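Long-range contacts in P43 (Trichuris muris, PDB 6QIX), which probably tethers to the host matrix and inhibits interleukin-13, as the major protein secreted by the whipworm parasite: residues S195-L201 and S245-C250; I300-F304 and Y321-M326; C342-Y347 and C356-C362. All coordinates share one frame; numbering follows the deposited sequence. Where two conformers were deposited one is given.

Contact 1. Residues S195-L201 and S245-C250; sequences SEWSECL and SFRVKC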
loop_
_atom_site.group_PDB
_atom_site.type_symbol
_atom_site.label_atom_id
_atom_site.label_comp_id
_atom_site.label_asym_id
_atom_site.label_seq_id
_atom_site.Cartn_x
_atom_site.Cartn_y
_atom_site.Cartn_z
ATOM N N SER A 195 -17.577 -4.149 -6.245
ATOM C CA SER A 195 -17.720 -4.208 -7.687
ATOM C C SER A 195 -17.027 -5.450 -8.206
ATOM O O SER A 195 -16.282 -6.104 -7.487
ATOM C CB SER A 195 -17.123 -2.965 -8.349
ATOM O OG SER A 195 -15.718 -2.898 -8.170
ATOM N N GLU A 196 -17.236 -5.749 -9.490
ATOM C CA GLU A 196 -16.332 -6.647 -10.202
ATOM C C GLU A 196 -15.059 -5.883 -10.545
ATOM O O GLU A 196 -14.981 -4.653 -10.370
ATOM C CB GLU A 196 -16.931 -7.114 -11.518
ATOM C CG GLU A 196 -18.288 -7.842 -11.335
ATOM C CD GLU A 196 -18.190 -9.111 -10.541
ATOM O OE1 GLU A 196 -17.105 -9.681 -10.314
ATOM O OE2 GLU A 196 -19.289 -9.586 -10.101
ATOM N N TRP A 197 -14.041 -6.610 -10.999
ATOM C CA TRP A 197 -12.840 -5.937 -11.496
ATOM C C TRP A 197 -13.190 -5.109 -12.725
ATOM O O TRP A 197 -13.968 -5.540 -13.571
ATOM C CB TRP A 197 -11.736 -6.943 -11.879
ATOM C CG TRP A 197 -11.095 -7.625 -10.714
ATOM C CD1 TRP A 197 -11.213 -8.934 -10.361
ATOM C CD2 TRP A 197 -10.212 -7.019 -9.746
ATOM N NE1 TRP A 197 -10.482 -9.165 -9.213
ATOM C CE2 TRP A 197 -9.863 -8.004 -8.826
ATOM C CE3 TRP A 197 -9.728 -5.710 -9.548
ATOM C CZ2 TRP A 197 -9.027 -7.752 -7.743
ATOM C CZ3 TRP A 197 -8.895 -5.459 -8.468
ATOM C CH2 TRP A 197 -8.575 -6.475 -7.573
ATOM N N SER A 198 -12.579 -3.925 -12.836
ATOM C CA SER A 198 -12.696 -3.145 -14.053
ATOM C C SER A 198 -11.886 -3.778 -15.188
ATOM O O SER A 198 -11.164 -4.735 -15.009
ATOM C CB SER A 198 -12.188 -1.720 -13.871
ATOM O OG SER A 198 -10.749 -1.698 -13.723
ATOM N N GLU A 199 -12.043 -3.217 -16.371
ATOM C CA GLU A 199 -11.110 -3.482 -17.448
ATOM C C GLU A 199 -9.746 -2.895 -17.102
ATOM O O GLU A 199 -9.582 -2.126 -16.139
ATOM C CB GLU A 199 -11.632 -2.898 -18.759
ATOM C CG GLU A 199 -12.874 -3.620 -19.246
ATOM C CD GLU A 199 -12.949 -3.885 -20.738
ATOM O OE1 GLU A 199 -14.015 -4.334 -21.173
ATOM O OE2 GLU A 199 -11.967 -3.685 -21.481
ATOM N N CYS A 200 -8.746 -3.276 -17.896
ATOM C CA CYS A 200 -7.403 -2.783 -17.655
ATOM C C CYS A 200 -7.370 -1.298 -17.951
ATOM O O CYS A 200 -7.739 -0.879 -19.047
ATOM C CB CYS A 200 -6.388 -3.526 -18.521
ATOM S SG CYS A 200 -6.272 -5.341 -18.095
ATOM N N LEU A 201 -6.947 -0.506 -16.972
ATOM C CA LEU A 201 -6.888 0.939 -17.095
ATOM C C LEU A 201 -5.515 1.387 -17.570
ATOM O O LEU A 201 -4.509 0.722 -17.327
ATOM C CB LEU A 201 -7.192 1.614 -15.767
ATOM C CG LEU A 201 -8.515 1.157 -15.093
ATOM C CD1 LEU A 201 -8.731 1.908 -13.809
ATOM C CD2 LEU A 201 -9.677 1.365 -16.043
ATOM N N SER A 245 -0.411 -1.459 -16.584
ATOM C CA SER A 245 -1.882 -1.438 -16.667
ATOM C C SER A 245 -2.477 -2.281 -15.546
ATOM O O SER A 245 -1.894 -3.259 -15.103
ATOM C CB SER A 245 -2.330 -1.946 -18.041
ATOM O OG SER A 245 -3.718 -1.772 -18.210
ATOM N N PHE A 246 -3.655 -1.879 -15.059
ATOM C CA PHE A 246 -4.219 -2.500 -13.863
ATOM C C PHE A 246 -5.722 -2.340 -13.859
ATOM O O PHE A 246 -6.268 -1.408 -14.458
ATOM C CB PHE A 246 -3.650 -1.894 -12.554
ATOM C CG PHE A 246 -3.965 -0.440 -12.383
ATOM C CD1 PHE A 246 -4.957 -0.050 -11.528
ATOM C CD2 PHE A 246 -3.285 0.526 -13.088
ATOM C CE1 PHE A 246 -5.267 1.279 -11.358
ATOM C CE2 PHE A 246 -3.606 1.855 -12.918
ATOM C CZ PHE A 246 -4.637 2.222 -12.054
ATOM N N ARG A 247 -6.356 -3.262 -13.158
ATOM C CA ARG A 247 -7.786 -3.242 -12.866
ATOM C C ARG A 247 -8.023 -2.757 -11.448
ATOM O O ARG A 247 -7.183 -2.933 -10.565
ATOM C CB ARG A 247 -8.390 -4.633 -13.028
ATOM C CG ARG A 247 -8.034 -5.322 -14.345
ATOM C CD ARG A 247 -8.490 -6.799 -14.290
ATOM N NE ARG A 247 -8.166 -7.559 -15.503
ATOM C CZ ARG A 247 -8.868 -7.559 -16.643
ATOM N NH1 ARG A 247 -9.941 -6.845 -16.745
ATOM N NH2 ARG A 247 -8.465 -8.284 -17.699
ATOM N N VAL A 248 -9.207 -2.194 -11.233
ATOM C CA VAL A 248 -9.628 -1.762 -9.903
ATOM C C VAL A 248 -10.930 -2.452 -9.505
ATOM O O VAL A 248 -11.793 -2.777 -10.331
ATOM C CB VAL A 248 -9.786 -0.233 -9.799
ATOM C CG1 VAL A 248 -8.441 0.547 -10.094
ATOM C CG2 VAL A 248 -10.843 0.240 -10.751
ATOM N N LYS A 249 -11.064 -2.609 -8.194
ATOM C CA LYS A 249 -12.283 -3.122 -7.553
ATOM C C LYS A 249 -12.633 -2.208 -6.394
ATOM O O LYS A 249 -11.749 -1.835 -5.625
ATOM C CB LYS A 249 -12.049 -4.537 -7.039
ATOM C CG LYS A 249 -13.240 -5.179 -6.394
ATOM C CD LYS A 249 -12.974 -6.637 -6.053
ATOM C CE LYS A 249 -12.979 -7.506 -7.300
ATOM N NZ LYS A 249 -13.313 -8.926 -7.021
ATOM N N CYS A 250 -13.902 -1.838 -6.301
ATOM C CA CYS A 250 -14.376 -0.781 -5.401
ATOM C C CYS A 250 -15.235 -1.403 -4.324
ATOM O O CYS A 250 -16.049 -2.273 -4.628
ATOM C CB CYS A 250 -15.314 0.255 -6.104
ATOM S SG CYS A 250 -14.991 0.635 -7.767
HETATM O O HOH W 1 -16.215 -8.765 -6.403
#

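Contact 2. Residues I300-F304 and Y321-M326; sequences IWDDF and YAKMLM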
loop_
_atom_site.group_PDB
_atom_site.type_symbol
_atom_site.label_atom_id
_atom_site.label_comp_id
_atom_site.label_asym_id
_atom_site.label_seq_id
_atom_site.Cartn_x
_atom_site.Cartn_y
_atom_site.Cartn_z
ATOM N N ILE A 300 3.658 14.233 -7.840
ATOM C CA ILE A 300 2.260 13.957 -7.502
ATOM C C ILE A 300 2.064 13.872 -5.985
ATOM O O ILE A 300 1.092 14.414 -5.441
ATOM C CB ILE A 300 1.771 12.678 -8.199
ATOM C CG1 ILE A 300 1.666 12.883 -9.710
ATOM C CG2 ILE A 300 0.392 12.284 -7.640
ATOM C CD1 ILE A 300 1.741 11.585 -10.511
ATOM N N TRP A 301 2.983 13.202 -5.277
ATOM C CA TRP A 301 2.868 13.093 -3.821
ATOM C C TRP A 301 3.152 14.416 -3.133
ATOM O O TRP A 301 2.450 14.776 -2.177
ATOM C CB TRP A 301 3.792 11.994 -3.320
ATOM C CG TRP A 301 3.137 10.649 -3.487
ATOM C CD1 TRP A 301 3.342 9.723 -4.474
ATOM C CD2 TRP A 301 2.099 10.124 -2.654
ATOM N NE1 TRP A 301 2.508 8.642 -4.283
ATOM C CE2 TRP A 301 1.717 8.873 -3.184
ATOM C CE3 TRP A 301 1.433 10.606 -1.529
ATOM C CZ2 TRP A 301 0.729 8.076 -2.582
ATOM C CZ3 TRP A 301 0.464 9.806 -0.930
ATOM C CH2 TRP A 301 0.145 8.544 -1.439
ATOM N N ASP A 302 4.137 15.180 -3.606
ATOM C CA ASP A 302 4.353 16.496 -3.009
ATOM C C ASP A 302 3.084 17.329 -3.122
ATOM O O ASP A 302 2.679 18.011 -2.159
ATOM C CB ASP A 302 5.523 17.214 -3.707
ATOM C CG ASP A 302 6.902 16.687 -3.281
ATOM O OD1 ASP A 302 7.003 16.000 -2.246
ATOM O OD2 ASP A 302 7.908 16.942 -4.004
ATOM N N ASP A 303 2.447 17.294 -4.303
ATOM C CA ASP A 303 1.239 18.084 -4.520
ATOM C C ASP A 303 0.081 17.587 -3.654
ATOM O O ASP A 303 -0.670 18.397 -3.083
ATOM C CB ASP A 303 0.865 18.061 -5.996
ATOM C CG ASP A 303 1.870 18.843 -6.860
ATOM O OD1 ASP A 303 1.812 18.725 -8.105
ATOM O OD2 ASP A 303 2.717 19.583 -6.294
ATOM N N PHE A 304 -0.074 16.266 -3.528
ATOM C CA PHE A 304 -1.123 15.732 -2.662
ATOM C C PHE A 304 -0.899 16.155 -1.211
ATOM O O PHE A 304 -1.833 16.564 -0.507
ATOM C CB PHE A 304 -1.196 14.194 -2.747
ATOM C CG PHE A 304 -2.044 13.608 -1.650
ATOM C CD1 PHE A 304 -3.426 13.759 -1.688
ATOM C CD2 PHE A 304 -1.466 12.971 -0.558
ATOM C CE1 PHE A 304 -4.246 13.286 -0.646
ATOM C CE2 PHE A 304 -2.274 12.502 0.495
ATOM C CZ PHE A 304 -3.664 12.638 0.454
ATOM N N TYR A 321 -7.714 9.100 0.784
ATOM C CA TYR A 321 -7.219 9.490 -0.523
ATOM C C TYR A 321 -5.859 8.867 -0.787
ATOM O O TYR A 321 -5.579 8.391 -1.905
ATOM C CB TYR A 321 -7.120 11.010 -0.630
ATOM C CG TYR A 321 -8.400 11.727 -0.966
ATOM C CD1 TYR A 321 -9.060 11.521 -2.175
ATOM C CD2 TYR A 321 -8.958 12.634 -0.069
ATOM C CE1 TYR A 321 -10.231 12.185 -2.475
ATOM C CE2 TYR A 321 -10.143 13.303 -0.356
ATOM C CZ TYR A 321 -10.761 13.086 -1.561
ATOM O OH TYR A 321 -11.936 13.761 -1.854
ATOM N N ALA A 322 -4.984 8.864 0.221
ATOM C CA ALA A 322 -3.621 8.413 -0.022
ATOM C C ALA A 322 -3.611 6.925 -0.382
ATOM O O ALA A 322 -2.792 6.488 -1.179
ATOM C CB ALA A 322 -2.746 8.683 1.199
ATOM N N LYS A 323 -4.467 6.114 0.260
ATOM C CA LYS A 323 -4.501 4.692 -0.072
ATOM C C LYS A 323 -4.872 4.469 -1.529
ATOM O O LYS A 323 -4.343 3.539 -2.168
ATOM C CB LYS A 323 -5.463 3.947 0.872
ATOM C CG LYS A 323 -4.911 3.827 2.295
ATOM C CD LYS A 323 -5.938 3.240 3.251
ATOM C CE LYS A 323 -5.561 3.385 4.635
ATOM N NZ LYS A 323 -6.638 2.751 5.512
ATOM N N MET A 324 -5.762 5.298 -2.077
ATOM C CA MET A 324 -6.085 5.215 -3.499
ATOM C C MET A 324 -4.889 5.655 -4.353
ATOM O O MET A 324 -4.527 4.985 -5.332
ATOM C CB MET A 324 -7.331 6.072 -3.805
ATOM C CG MET A 324 -8.610 5.664 -3.057
ATOM S SD MET A 324 -10.035 6.768 -3.371
ATOM C CE MET A 324 -10.504 6.299 -5.039
ATOM N N LEU A 325 -4.255 6.768 -3.976
ATOM C CA LEU A 325 -3.106 7.283 -4.739
ATOM C C LEU A 325 -1.972 6.263 -4.769
ATOM O O LEU A 325 -1.250 6.158 -5.779
ATOM C CB LEU A 325 -2.676 8.628 -4.140
ATOM C CG LEU A 325 -1.931 9.628 -4.995
ATOM C CD1 LEU A 325 -2.748 10.024 -6.209
ATOM C CD2 LEU A 325 -1.580 10.871 -4.175
ATOM N N MET A 326 -1.794 5.496 -3.686
ATOM C CA MET A 326 -0.785 4.439 -3.701
ATOM C C MET A 326 -1.015 3.397 -4.796
ATOM O O MET A 326 -0.108 2.606 -5.047
ATOM C CB MET A 326 -0.685 3.711 -2.340
ATOM C CG MET A 326 -0.055 4.598 -1.283
ATOM S SD MET A 326 1.615 4.910 -1.342
ATOM C CE MET A 326 2.316 3.280 -1.196
#

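Contact 3. Residues C342-Y347 and C356-C362; sequences CCCHPY and CVVKEYC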
loop_
_atom_site.group_PDB
_atom_site.type_symbol
_atom_site.label_atom_id
_atom_site.label_comp_id
_atom_site.label_asym_id
_atom_site.label_seq_id
_atom_site.Cartn_x
_atom_site.Cartn_y
_atom_site.Cartn_z
ATOM N N CYS A 342 11.052 -0.235 -18.829
ATOM C CA CYS A 342 10.392 0.047 -17.560
ATOM C C CYS A 342 9.356 -1.012 -17.211
ATOM O O CYS A 342 8.642 -1.507 -18.079
ATOM C CB CYS A 342 9.690 1.411 -17.584
ATOM S SG CYS A 342 10.795 2.787 -18.058
ATOM N N CYS A 343 9.262 -1.288 -15.918
ATOM C CA CYS A 343 8.245 -2.160 -15.342
ATOM C C CYS A 343 7.641 -1.527 -14.086
ATOM O O CYS A 343 8.289 -0.743 -13.387
ATOM C CB CYS A 343 8.843 -3.538 -14.926
ATOM S SG CYS A 343 9.836 -4.378 -16.172
ATOM N N CYS A 344 6.415 -1.911 -13.750
ATOM C CA CYS A 344 5.793 -1.318 -12.550
ATOM C C CYS A 344 5.713 -2.290 -11.375
ATOM O O CYS A 344 5.515 -3.497 -11.531
ATOM C CB CYS A 344 4.380 -0.780 -12.846
ATOM S SG CYS A 344 4.392 0.666 -13.925
ATOM N N HIS A 345 5.873 -1.742 -10.191
ATOM C CA HIS A 345 5.766 -2.478 -8.951
ATOM C C HIS A 345 4.502 -3.343 -8.975
ATOM O O HIS A 345 3.416 -2.829 -9.284
ATOM C CB HIS A 345 5.716 -1.462 -7.794
ATOM C CG HIS A 345 5.726 -2.090 -6.442
ATOM N ND1 HIS A 345 6.880 -2.574 -5.874
ATOM C CD2 HIS A 345 4.722 -2.382 -5.579
ATOM C CE1 HIS A 345 6.604 -3.079 -4.688
ATOM N NE2 HIS A 345 5.296 -2.982 -4.487
ATOM N N PRO A 346 4.581 -4.619 -8.560
ATOM C CA PRO A 346 5.708 -5.279 -7.861
ATOM C C PRO A 346 6.749 -5.938 -8.781
ATOM O O PRO A 346 7.536 -6.788 -8.347
ATOM C CB PRO A 346 5.016 -6.345 -7.021
ATOM C CG PRO A 346 3.841 -6.738 -7.874
ATOM C CD PRO A 346 3.356 -5.422 -8.509
ATOM N N TYR A 347 6.779 -5.523 -10.040
ATOM C CA TYR A 347 7.768 -5.989 -11.007
ATOM C C TYR A 347 8.886 -4.967 -11.193
ATOM O O TYR A 347 8.738 -3.793 -10.883
ATOM C CB TYR A 347 7.087 -6.269 -12.348
ATOM C CG TYR A 347 6.025 -7.361 -12.295
ATOM C CD1 TYR A 347 6.342 -8.678 -12.656
ATOM C CD2 TYR A 347 4.716 -7.088 -11.879
ATOM C CE1 TYR A 347 5.370 -9.680 -12.638
ATOM C CE2 TYR A 347 3.767 -8.075 -11.840
ATOM C CZ TYR A 347 4.098 -9.366 -12.210
ATOM O OH TYR A 347 3.134 -10.351 -12.149
ATOM N N CYS A 356 10.266 -8.284 -17.593
ATOM C CA CYS A 356 9.857 -7.883 -16.253
ATOM C C CYS A 356 9.815 -9.092 -15.330
ATOM O O CYS A 356 9.275 -10.157 -15.696
ATOM C CB CYS A 356 8.479 -7.218 -16.278
ATOM S SG CYS A 356 8.423 -5.631 -17.179
ATOM N N VAL A 357 10.362 -8.918 -14.122
ATOM C CA VAL A 357 10.451 -9.984 -13.137
ATOM C C VAL A 357 9.951 -9.464 -11.799
ATOM O O VAL A 357 9.986 -8.255 -11.538
ATOM C CB VAL A 357 11.893 -10.512 -12.981
ATOM C CG1 VAL A 357 12.375 -11.088 -14.253
ATOM C CG2 VAL A 357 12.850 -9.409 -12.528
ATOM N N VAL A 358 9.460 -10.383 -10.954
ATOM C CA VAL A 358 8.900 -9.976 -9.660
ATOM C C VAL A 358 10.045 -9.591 -8.745
ATOM O O VAL A 358 11.096 -10.256 -8.726
ATOM C CB VAL A 358 8.056 -11.100 -9.038
ATOM C CG1 VAL A 358 7.527 -10.679 -7.671
ATOM C CG2 VAL A 358 6.905 -11.440 -9.965
ATOM N N LYS A 359 9.884 -8.481 -8.027
ATOM C CA LYS A 359 10.870 -8.101 -7.026
ATOM C C LYS A 359 11.047 -9.201 -5.973
ATOM O O LYS A 359 10.087 -9.875 -5.575
ATOM C CB LYS A 359 10.440 -6.800 -6.375
ATOM C CG LYS A 359 10.579 -5.566 -7.263
ATOM C CD LYS A 359 10.191 -4.294 -6.462
ATOM C CE LYS A 359 10.015 -3.079 -7.394
ATOM N NZ LYS A 359 9.465 -1.860 -6.636
ATOM N N GLU A 360 12.294 -9.381 -5.508
ATOM C CA GLU A 360 12.598 -10.567 -4.713
ATOM C C GLU A 360 11.757 -10.622 -3.441
ATOM O O GLU A 360 11.282 -11.697 -3.052
ATOM C CB GLU A 360 14.080 -10.627 -4.356
ATOM C CG GLU A 360 14.449 -11.932 -3.698
ATOM C CD GLU A 360 14.464 -13.126 -4.656
ATOM O OE1 GLU A 360 14.450 -12.940 -5.911
ATOM O OE2 GLU A 360 14.522 -14.277 -4.139
ATOM N N TYR A 361 11.566 -9.483 -2.773
ATOM C CA TYR A 361 10.854 -9.533 -1.505
ATOM C C TYR A 361 9.362 -9.743 -1.702
ATOM O O TYR A 361 8.671 -10.013 -0.721
ATOM C CB TYR A 361 11.098 -8.264 -0.659
ATOM C CG TYR A 361 10.614 -6.966 -1.256
ATOM C CD1 TYR A 361 9.292 -6.541 -1.114
ATOM C CD2 TYR A 361 11.484 -6.148 -1.952
ATOM C CE1 TYR A 361 8.874 -5.374 -1.672
ATOM C CE2 TYR A 361 11.067 -4.969 -2.490
ATOM C CZ TYR A 361 9.769 -4.591 -2.360
ATOM O OH TYR A 361 9.362 -3.395 -2.908
ATOM N N CYS A 362 8.864 -9.666 -2.939
ATOM C CA CYS A 362 7.452 -9.914 -3.213
ATOM C C CYS A 362 7.150 -11.342 -3.621
ATOM O O CYS A 362 5.974 -11.702 -3.704
ATOM C CB CYS A 362 6.915 -9.019 -4.343
ATOM S SG CYS A 362 6.581 -7.346 -3.846
#

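Contact 1. Residues S195-L201 and S245-C250
Two serines, Ser195 and Ser198, grip the strand that begins at Phe246 by lending it both a backbone N-H and a hydroxyl. Ser195 N gives its hydrogen to Cys250 O at 2.9 Å, while Cys250 N returns one to Ser195 OG at 2.8 Å, nearly straight (168°). The pattern recurs three residues on and two back along the strand, where Ser198 N bonds Val248 O and Val248 N donates to Ser198 OG at 3.0 Å. Each hydroxyl in turn donates to the carbonyl of the following glutamate, which fixes its rotation and points its acceptor side at the strand; with chi1 near +65° and +70°, both OG atoms sit between the backbone N and carbonyl carbon. Arg247 NH1 reaches a lone pair of Ser198 O at 3.0 Å, almost within the guanidinium plane. Cys200 SG lies over one face of that group, and NH2 forms a salt bridge with Asp273. Farther along, Leu201 N bonds Phe246 O, and Ser245 OG donates to Leu201 O at 2.8 Å from well above the carbonyl plane.

Trp197 lies across Lys249 at about a right angle. Lys249 CE stands 3.5 Å from the centroid of the Trp197 five-membered ring, and Lys249 NZ follows at 4.0 Å in a cation-pi contact. A water joins NZ to Ser195 O. Leu201 CD1 packs on Val248 CG1 at 4.0 Å. Lys267 makes a further cation-pi contact with Trp197, so the indole and cationic side chains of both strands associate, reminiscent of thrombospondin type 1 repeats. The loop 195-201 runs beside strand 246-252, which pairs with strand 262-268, and His215 of helix 205-216 touches both serines; disulfides to Cys216 and Cys269 anchor Cys250 and Cys200.

Contact 2. Residues I300-F304 and Y321-M326
The indole of Trp301 takes Leu325 on one face: methyl CD2 of Leu325 sits 3.8 Å from the centroid of the Trp301 six-membered ring, only 2° off its normal, a CH-pi contact. At the rim, Trp301 CH2 meets Ala322 O at 3.6 Å, near the ring plane, with the methyl of Ala322 also at the edge. Met326 SD approaches Trp301 CZ2 obliquely at 3.5 Å, a Met-aromatic contact made possible by a methionine chain bent at chi2 and chi3.

Leu325 also serves the second ring. Its CG is anti to the backbone N (chi1 -156°), which carries CD2 between the two aromatics, 3.6 Å from Phe304 CB, while CD1 turns to Ile300 CG2. Obliquely to the Phe304 ring, Tyr321 CB approaches CE1 at 3.7 Å and Ala322 CB approaches CE2. Tyr225 meets Phe304 edge-to-face, and Leu117 touches Trp301.

The helix segments run antiparallel (171°) with axes 11.9 Å apart, a spacing bridged by large rings from one helix and smaller groups from the other. Contact between these helices of one hairpin therefore rests on dispersion, CH-pi and sulfur-aromatic forces rather than on polar pairing.

Contact 3. Residues C342-Y347 and C356-C362
Strand 339-344 is tied here to the small β-hairpin of strands 347-349 and 356-358: the Cys343 SG-Cys356 SG disulfide (2.1 Å, chi3 -91°) reaches the second hairpin strand, and within the hairpin Tyr347 faces Val358 as a non-hydrogen-bonded antiparallel pair. Between Cys343 and the hairpin the chain turns through a cis peptide before Pro346; Tyr347 N bonds Cys344 O at 2.8 Å, closing a type VIa turn. Pro346 O accepts the amide of Lys359 at 2.9 Å, almost straight (176°).

Extended Lys359 crosses His345 at about a right angle and delivers NZ to His345 ND1 at 2.8 Å, 14° from the imidazole plane. His345 NE2 bonds Lys127 O, so both ring nitrogens are engaged and a neutral imidazole protonated on NE2 is likely. Pro346 CB lies over the centre of one imidazole face, and Tyr361 OH sits by the edge, 3.3 Å from His345 CE1. Val358 CG2 packs obliquely against Tyr347 CE1 at 3.5 Å, while Phe243 stacks on the tyrosine. Pro346 CB touches Cys362 SG, the sulfur bonded to Cys131, at 3.7 Å. A short hairpin cross-linked to the preceding strand, with another disulfide just beyond it, suits a secreted, cysteine-rich protein.

How the contacts relate
From the N terminus the three contacts close in series, neither nesting nor crossing. Contact 1 closes a 43-residue excursion containing helix 205-216; contact 2 closes the turn between helices 292-310 and 315-325; contact 3 closes a short loop near the C terminus. None touches another, their centres lying about 19 to 21 Å apart, but shared neighbours connect them. Met324 packs on strand 262-268, the partner of the strand in contact 1. The Cys244-Cys344 disulfide ties contact 3 to the residue just before Ser245, and Pro329 touches both Phe246 and Cys344. Contacts 2 and 3 both reach the 126-131 region, through Gln130 and Cys131, joining the C-terminal half to the N-terminal half.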